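Local coordinates for protein MucR Phosphodiesterase (Pseudomonas aeruginosa, PDB 5M1T) that belongs to the EAL-domain phosphodiesterase family, a barrel fold, and is modelled here with bound magnesium ions and the ligand C2E, at residues A[137-142]-A[151-156]; A[141-146]-A[177-182]. One frame throughout, in Å; residues are numbered along the deposited sequence.

In the fold
Contacts 1 and 2 are two patches of one helix-to-barrel interface, their centres about 4 Å apart. Both start from helix 135-145, where their segments overlap at N141 and A142. Contact 1 reaches strand 153-158, and contact 2 reaches the turn that leads into strand 182-188. These two strands are parallel neighbours in the sheet, probably hydrogen-bonded where L155 N lies 2.9 Å from G182 O and G182 N lies 3.0 Å from L153 O. Contact 1 has the link to the metal, since its strand carries the magnesium ligand E156. The side chain of L155 lies about 9 Å from C2E. In contact 2, the side chain of V181 stays about 14 Å from a magnesium ion.

Contact 1: residues A[137-142]-A[151-156]; sequences DSVRNA and SHLILE. With MG (magnesium ion), chain D.
V139 meets L153 and L155 across the helix-strand layer of the EAL domain, a variant of the TIM barrel, and shows how one branched residue can serve two positions of a strand. Helix 135-145 belongs to the beta-alpha-beta crossover that joins the parallel neighbouring strands 120-124 and 153-158. From the helix backbone, CB of V139 points toward the strand and divides. One branch, CG1, lies anti to the backbone N (chi1 164°) and meets CD2 of L153 at 4.1 Å, the two side chains passing at a slant. The other, CG2, meets CD1 of L155 tip to tip at 3.9 Å. Both leucines direct their CB toward the helix, so the pair of methyls spans two strand residues that face the same way. The patch is small and wholly apolar, and M179 and V181 also touch V139. Beside V139 on the same helix, R140 NH2 makes a weak hydrogen bond, part of a salt bridge, to D137 OD1 at 3.3 Å, the oxygen lying in the plane of the guanidinium at its edge. I154 and E156 face the other way from the leucines and touch A122 and S184 on the flanking strands. E156 reaches beyond CG as an extended chain: OE2 forms a salt bridge with K207, while OE1 binds magnesium at 2.1 Å, together with E65, N124, D186 and a water.

Contact 2: residues A[141-146]-A[177-182]; sequences NALLRH and SAMGVG
A single methyl of L143, CD1, carries this contact, meeting CE of M179 at 3.9 Å and CG2 of V181 at 4.1 Å. All three side chains are apolar, and L143 crosses each of the other two at a slant. L143 points from helix 135-145 toward the turn, with CG anti to its carbonyl carbon (chi1 -63°). The side chain of M179 runs extended to SD and then bends at its last torsion (chi3 53°), which turns the CE methyl onto the helix, where V136 and V139 also touch the methionine. V181 offers the CG2 branch from its flank and packs on P150 as well, a residue that it shares with L143; L148 and L153 add to the surroundings of the leucine. M179 and V181 flank G180, whose Schellman motif closes helix 166-178 and probably helps to set their positions: G180 takes a positive phi of 103°, and its N reaches back to S177 O at 3.0 Å. The chain reverses there and enters strand 182-188, the next strand of the barrel, so the contact joins an outer helix to a helix-to-strand turn. Helix 135-145 is itself tied down near its own end by D102 of helix 93-113, whose OD1 takes a salt bridge from R145 NH1 and a hydrogen bond from H146 NE2. The R145 guanidinium folds back along its helix, one face lying 3.7 Å over A142 CA, offset toward the rim.

Contact 1: residues A[137-142]-A[151-156]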
ATOM      1  N   ASP A 137      -6.034   5.336  -8.086  1.00 28.17           N
ATOM      2  CA  ASP A 137      -7.030   5.173  -9.115  1.00 29.80           C
ATOM      3  C   ASP A 137      -8.404   5.339  -8.504  1.00 29.37           C
ATOM      4  O   ASP A 137      -9.275   5.968  -9.097  1.00 29.80           O
ATOM      5  CB  ASP A 137      -6.908   3.803  -9.814  1.00 31.73           C
ATOM      6  CG  ASP A 137      -5.669   3.702 -10.667  1.00 34.20           C
ATOM      7  OD1 ASP A 137      -4.930   4.703 -10.777  1.00 36.14           O
ATOM      8  OD2 ASP A 137      -5.405   2.608 -11.219  1.00 38.37           O
ATOM      9  N   SER A 138      -8.590   4.797  -7.308  1.00 29.37           N
ATOM     10  CA  SER A 138      -9.881   4.856  -6.589  1.00 29.46           C
ATOM     11  C   SER A 138     -10.243   6.286  -6.173  1.00 28.95           C
ATOM     12  O   SER A 138     -11.416   6.676  -6.175  1.00 28.82           O
ATOM     13  CB  SER A 138      -9.788   3.940  -5.361  1.00 29.94           C
ATOM     14  OG  SER A 138     -10.888   4.083  -4.485  1.00 31.54           O
ATOM     15  N   VAL A 139      -9.236   7.081  -5.815  1.00 28.04           N
ATOM     16  CA  VAL A 139      -9.498   8.470  -5.461  1.00 28.01           C
ATOM     17  C   VAL A 139      -9.898   9.216  -6.707  1.00 27.37           C
ATOM     18  O   VAL A 139     -10.926   9.859  -6.737  1.00 26.51           O
ATOM     19  CB  VAL A 139      -8.290   9.125  -4.762  1.00 27.90           C
ATOM     20  CG1 VAL A 139      -8.396  10.635  -4.750  1.00 27.50           C
ATOM     21  CG2 VAL A 139      -8.176   8.564  -3.346  1.00 27.66           C
ATOM     22  N   ARG A 140      -9.094   9.088  -7.749  1.00 28.47           N
ATOM     23  CA  ARG A 140      -9.402   9.709  -9.047  1.00 29.00           C
ATOM     24  C   ARG A 140     -10.800   9.302  -9.535  1.00 28.09           C
ATOM     25  O   ARG A 140     -11.568  10.161  -9.933  1.00 28.48           O
ATOM     26  CB  ARG A 140      -8.329   9.376 -10.092  1.00 30.33           C
ATOM     27  CG  ARG A 140      -8.719   9.762 -11.517  1.00 32.76           C
ATOM     28  CD  ARG A 140      -7.580   9.665 -12.518  1.00 34.66           C
ATOM     29  NE  ARG A 140      -6.582   8.651 -12.157  1.00 36.71           N
ATOM     30  CZ  ARG A 140      -5.336   8.914 -11.740  1.00 39.19           C
ATOM     31  NH1 ARG A 140      -4.885  10.168 -11.618  1.00 39.52           N
ATOM     32  NH2 ARG A 140      -4.518   7.911 -11.440  1.00 40.30           N
ATOM     33  N   ASN A 141     -11.143   8.014  -9.494  1.00 27.22           N
ATOM     34  CA  ASN A 141     -12.470   7.572  -9.952  1.00 26.79           C
ATOM     35  C   ASN A 141     -13.607   8.192  -9.123  1.00 26.33           C
ATOM     36  O   ASN A 141     -14.642   8.588  -9.681  1.00 26.16           O
ATOM     37  CB  ASN A 141     -12.640   6.048  -9.919  1.00 27.30           C
ATOM     38  CG  ASN A 141     -11.656   5.289 -10.835  1.00 28.26           C
ATOM     39  OD1 ASN A 141     -10.940   5.864 -11.667  1.00 29.28           O
ATOM     40  ND2 ASN A 141     -11.617   3.988 -10.660  1.00 27.74           N
ATOM     41  N   ALA A 142     -13.445   8.259  -7.795  1.00 25.79           N
ATOM     42  CA  ALA A 142     -14.511   8.806  -6.928  1.00 25.29           C
ATOM     43  C   ALA A 142     -14.774  10.294  -7.155  1.00 25.81           C
ATOM     44  O   ALA A 142     -15.911  10.741  -7.077  1.00 25.23           O
ATOM     45  CB  ALA A 142     -14.202   8.566  -5.462  1.00 24.42           C
ATOM     46  N   SER A 151      -9.412  19.610  -4.859  1.00 29.61           N
ATOM     47  CA  SER A 151      -9.053  20.473  -3.744  1.00 29.64           C
ATOM     48  C   SER A 151     -10.082  20.442  -2.604  1.00 28.32           C
ATOM     49  O   SER A 151      -9.773  20.887  -1.506  1.00 28.23           O
ATOM     50  CB  SER A 151      -8.846  21.922  -4.203  1.00 30.53           C
ATOM     51  OG  SER A 151      -9.992  22.408  -4.912  1.00 32.48           O
ATOM     52  N   HIS A 152     -11.277  19.892  -2.841  1.00 27.05           N
ATOM     53  CA  HIS A 152     -12.288  19.815  -1.781  1.00 25.78           C
ATOM     54  C   HIS A 152     -12.258  18.508  -0.982  1.00 24.67           C
ATOM     55  O   HIS A 152     -13.087  18.294  -0.089  1.00 23.53           O
ATOM     56  CB  HIS A 152     -13.660  20.067  -2.361  1.00 26.69           C
ATOM     57  CG  HIS A 152     -13.883  21.501  -2.729  1.00 27.42           C
ATOM     58  ND1 HIS A 152     -13.805  22.522  -1.803  1.00 28.09           N
ATOM     59  CD2 HIS A 152     -14.149  22.089  -3.914  1.00 27.92           C
ATOM     60  CE1 HIS A 152     -14.012  23.680  -2.403  1.00 28.26           C
ATOM     61  NE2 HIS A 152     -14.228  23.444  -3.683  1.00 28.73           N
ATOM     62  N   LEU A 153     -11.279  17.659  -1.283  1.00 23.41           N
ATOM     63  CA  LEU A 153     -11.077  16.411  -0.590  1.00 22.94           C
ATOM     64  C   LEU A 153      -9.742  16.441   0.159  1.00 22.80           C
ATOM     65  O   LEU A 153      -8.722  16.853  -0.388  1.00 23.14           O
ATOM     66  CB  LEU A 153     -11.069  15.264  -1.573  1.00 22.59           C
ATOM     67  CG  LEU A 153     -10.723  13.895  -0.979  1.00 22.45           C
ATOM     68  CD1 LEU A 153     -11.818  13.381  -0.053  1.00 22.17           C
ATOM     69  CD2 LEU A 153     -10.487  12.913  -2.105  1.00 22.56           C
ATOM     70  N   ILE A 154      -9.755  15.986   1.403  1.00 22.22           N
ATOM     71  CA  ILE A 154      -8.551  15.896   2.212  1.00 22.30           C
ATOM     72  C   ILE A 154      -8.412  14.440   2.603  1.00 22.14           C
ATOM     73  O   ILE A 154      -9.406  13.794   2.991  1.00 23.30           O
ATOM     74  CB  ILE A 154      -8.648  16.777   3.490  1.00 22.34           C
ATOM     75  CG1 ILE A 154      -8.475  18.247   3.136  1.00 22.91           C
ATOM     76  CG2 ILE A 154      -7.617  16.362   4.546  1.00 22.48           C
ATOM     77  CD1 ILE A 154      -8.836  19.215   4.261  1.00 23.03           C
ATOM     78  N   LEU A 155      -7.209  13.893   2.467  1.00 21.86           N
ATOM     79  CA  LEU A 155      -6.966  12.542   2.877  1.00 21.56           C
ATOM     80  C   LEU A 155      -6.024  12.564   4.090  1.00 22.41           C
ATOM     81  O   LEU A 155      -4.946  13.212   4.057  1.00 22.10           O
ATOM     82  CB  LEU A 155      -6.401  11.745   1.730  1.00 21.29           C
ATOM     83  CG  LEU A 155      -7.390  11.498   0.586  1.00 21.15           C
ATOM     84  CD1 LEU A 155      -6.671  10.941  -0.616  1.00 21.41           C
ATOM     85  CD2 LEU A 155      -8.529  10.549   0.955  1.00 20.84           C
ATOM     86  N   GLU A 156      -6.457  11.881   5.160  1.00 22.50           N
ATOM     87  CA  GLU A 156      -5.696  11.804   6.406  1.00 23.29           C
ATOM     88  C   GLU A 156      -4.978  10.442   6.593  1.00 23.18           C
ATOM     89  O   GLU A 156      -5.616   9.403   6.649  1.00 22.76           O
ATOM     90  CB  GLU A 156      -6.629  12.062   7.598  1.00 24.19           C
ATOM     91  CG  GLU A 156      -7.324  13.429   7.584  1.00 25.38           C
ATOM     92  CD  GLU A 156      -8.071  13.766   8.876  1.00 25.89           C
ATOM     93  OE1 GLU A 156      -8.008  12.961   9.849  1.00 25.74           O
ATOM     94  OE2 GLU A 156      -8.720  14.855   8.909  1.00 26.39           O
TER
HETATM   95 MG    MG D 702      -8.625  11.521  11.274  1.00 13.87          MG
HETATM   96  O   HOH W   1      -8.943  12.998  12.824  1.00 24.74           O

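Contact 2: residues A[141-146]-A[177-182]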
ATOM      1  N   ASN A 141     -11.143   8.014  -9.494  1.00 27.22           N
ATOM      2  CA  ASN A 141     -12.470   7.572  -9.952  1.00 26.79           C
ATOM      3  C   ASN A 141     -13.607   8.192  -9.123  1.00 26.33           C
ATOM      4  O   ASN A 141     -14.642   8.588  -9.681  1.00 26.16           O
ATOM      5  CB  ASN A 141     -12.640   6.048  -9.919  1.00 27.30           C
ATOM      6  CG  ASN A 141     -11.656   5.289 -10.835  1.00 28.26           C
ATOM      7  OD1 ASN A 141     -10.940   5.864 -11.667  1.00 29.28           O
ATOM      8  ND2 ASN A 141     -11.617   3.988 -10.660  1.00 27.74           N
ATOM      9  N   ALA A 142     -13.445   8.259  -7.795  1.00 25.79           N
ATOM     10  CA  ALA A 142     -14.511   8.806  -6.928  1.00 25.29           C
ATOM     11  C   ALA A 142     -14.774  10.294  -7.155  1.00 25.81           C
ATOM     12  O   ALA A 142     -15.911  10.741  -7.077  1.00 25.23           O
ATOM     13  CB  ALA A 142     -14.202   8.566  -5.462  1.00 24.42           C
ATOM     14  N   LEU A 143     -13.711  11.063  -7.381  1.00 26.84           N
ATOM     15  CA  LEU A 143     -13.820  12.492  -7.691  1.00 27.74           C
ATOM     16  C   LEU A 143     -14.506  12.690  -9.051  1.00 29.12           C
ATOM     17  O   LEU A 143     -15.387  13.516  -9.162  1.00 27.85           O
ATOM     18  CB  LEU A 143     -12.433  13.144  -7.734  1.00 27.54           C
ATOM     19  CG  LEU A 143     -11.672  13.127  -6.401  1.00 27.07           C
ATOM     20  CD1 LEU A 143     -10.203  13.432  -6.656  1.00 27.29           C
ATOM     21  CD2 LEU A 143     -12.300  14.067  -5.388  1.00 26.64           C
ATOM     22  N   LEU A 144     -14.116  11.906 -10.053  1.00 30.60           N
ATOM     23  CA  LEU A 144     -14.733  11.969 -11.381  1.00 33.64           C
ATOM     24  C   LEU A 144     -16.232  11.573 -11.334  1.00 33.51           C
ATOM     25  O   LEU A 144     -17.086  12.300 -11.834  1.00 33.22           O
ATOM     26  CB  LEU A 144     -13.941  11.085 -12.345  1.00 35.93           C
ATOM     27  CG  LEU A 144     -14.407  11.091 -13.802  1.00 39.44           C
ATOM     28  CD1 LEU A 144     -14.033  12.412 -14.483  1.00 39.70           C
ATOM     29  CD2 LEU A 144     -13.802   9.874 -14.529  1.00 40.16           C
ATOM     30  N   ARG A 145     -16.543  10.453 -10.687  1.00 33.04           N
ATOM     31  CA  ARG A 145     -17.937   9.995 -10.495  1.00 33.90           C
ATOM     32  C   ARG A 145     -18.896  11.068  -9.962  1.00 32.97           C
ATOM     33  O   ARG A 145     -20.056  11.132 -10.354  1.00 33.57           O
ATOM     34  CB  ARG A 145     -17.948   8.793  -9.536  1.00 34.75           C
ATOM     35  CG  ARG A 145     -19.197   7.928  -9.562  1.00 36.63           C
ATOM     36  CD  ARG A 145     -19.141   6.849  -8.455  1.00 36.80           C
ATOM     37  NE  ARG A 145     -17.902   6.078  -8.525  1.00 36.85           N
ATOM     38  CZ  ARG A 145     -17.051   5.799  -7.523  1.00 36.48           C
ATOM     39  NH1 ARG A 145     -17.227   6.195  -6.253  1.00 36.20           N
ATOM     40  NH2 ARG A 145     -15.970   5.117  -7.829  1.00 36.36           N
ATOM     41  N   HIS A 146     -18.415  11.896  -9.037  1.00 31.41           N
ATOM     42  CA  HIS A 146     -19.241  12.921  -8.388  1.00 30.18           C
ATOM     43  C   HIS A 146     -18.892  14.330  -8.837  1.00 29.84           C
ATOM     44  O   HIS A 146     -19.283  15.283  -8.194  1.00 30.37           O
ATOM     45  CB  HIS A 146     -19.085  12.789  -6.868  1.00 29.71           C
ATOM     46  CG  HIS A 146     -19.625  11.499  -6.339  1.00 29.01           C
ATOM     47  ND1 HIS A 146     -20.974  11.260  -6.197  1.00 28.81           N
ATOM     48  CD2 HIS A 146     -19.000  10.350  -5.996  1.00 28.53           C
ATOM     49  CE1 HIS A 146     -21.157  10.029  -5.763  1.00 28.79           C
ATOM     50  NE2 HIS A 146     -19.973   9.460  -5.618  1.00 28.54           N
ATOM     51  N   SER A 177      -1.185  14.595  -4.381  1.00 28.44           N
ATOM     52  CA  SER A 177      -1.037  16.051  -4.288  1.00 29.27           C
ATOM     53  C   SER A 177      -1.010  16.720  -5.674  1.00 30.45           C
ATOM     54  O   SER A 177      -1.511  17.815  -5.850  1.00 30.90           O
ATOM     55  CB  SER A 177       0.249  16.379  -3.527  1.00 28.86           C
ATOM     56  OG  SER A 177       0.421  17.753  -3.482  1.00 29.61           O
ATOM     57  N   ALA A 178      -0.418  16.046  -6.650  1.00 31.69           N
ATOM     58  CA  ALA A 178      -0.393  16.528  -8.033  1.00 32.75           C
ATOM     59  C   ALA A 178      -1.808  16.538  -8.636  1.00 33.39           C
ATOM     60  O   ALA A 178      -2.106  17.352  -9.493  1.00 33.77           O
ATOM     61  CB  ALA A 178       0.553  15.672  -8.886  1.00 32.02           C
ATOM     62  N   MET A 179      -2.664  15.618  -8.195  1.00 35.04           N
ATOM     63  CA  MET A 179      -4.080  15.599  -8.607  1.00 35.65           C
ATOM     64  C   MET A 179      -4.860  16.743  -7.982  1.00 33.71           C
ATOM     65  O   MET A 179      -5.961  17.043  -8.401  1.00 32.90           O
ATOM     66  CB  MET A 179      -4.762  14.322  -8.153  1.00 38.33           C
ATOM     67  CG  MET A 179      -4.274  13.046  -8.793  1.00 41.00           C
ATOM     68  SD  MET A 179      -5.041  11.655  -7.937  1.00 45.83           S
ATOM     69  CE  MET A 179      -6.772  12.098  -8.034  1.00 43.19           C
ATOM     70  N   GLY A 180      -4.301  17.356  -6.946  1.00 32.36           N
ATOM     71  CA  GLY A 180      -4.954  18.487  -6.287  1.00 30.86           C
ATOM     72  C   GLY A 180      -5.612  18.144  -4.966  1.00 28.55           C
ATOM     73  O   GLY A 180      -6.269  18.967  -4.389  1.00 27.81           O
ATOM     74  N   VAL A 181      -5.445  16.923  -4.499  1.00 27.96           N
ATOM     75  CA  VAL A 181      -6.023  16.485  -3.223  1.00 27.13           C
ATOM     76  C   VAL A 181      -5.195  16.986  -2.030  1.00 27.25           C
ATOM     77  O   VAL A 181      -3.963  16.974  -2.058  1.00 26.81           O
ATOM     78  CB  VAL A 181      -6.087  14.938  -3.162  1.00 26.63           C
ATOM     79  CG1 VAL A 181      -6.571  14.491  -1.801  1.00 26.28           C
ATOM     80  CG2 VAL A 181      -6.997  14.389  -4.258  1.00 26.66           C
ATOM     81  N   GLY A 182      -5.874  17.426  -0.974  1.00 27.03           N
ATOM     82  CA  GLY A 182      -5.170  17.878   0.232  1.00 27.00           C
ATOM     83  C   GLY A 182      -4.687  16.668   1.037  1.00 26.61           C
ATOM     84  O   GLY A 182      -5.395  15.661   1.115  1.00 25.79           O
TER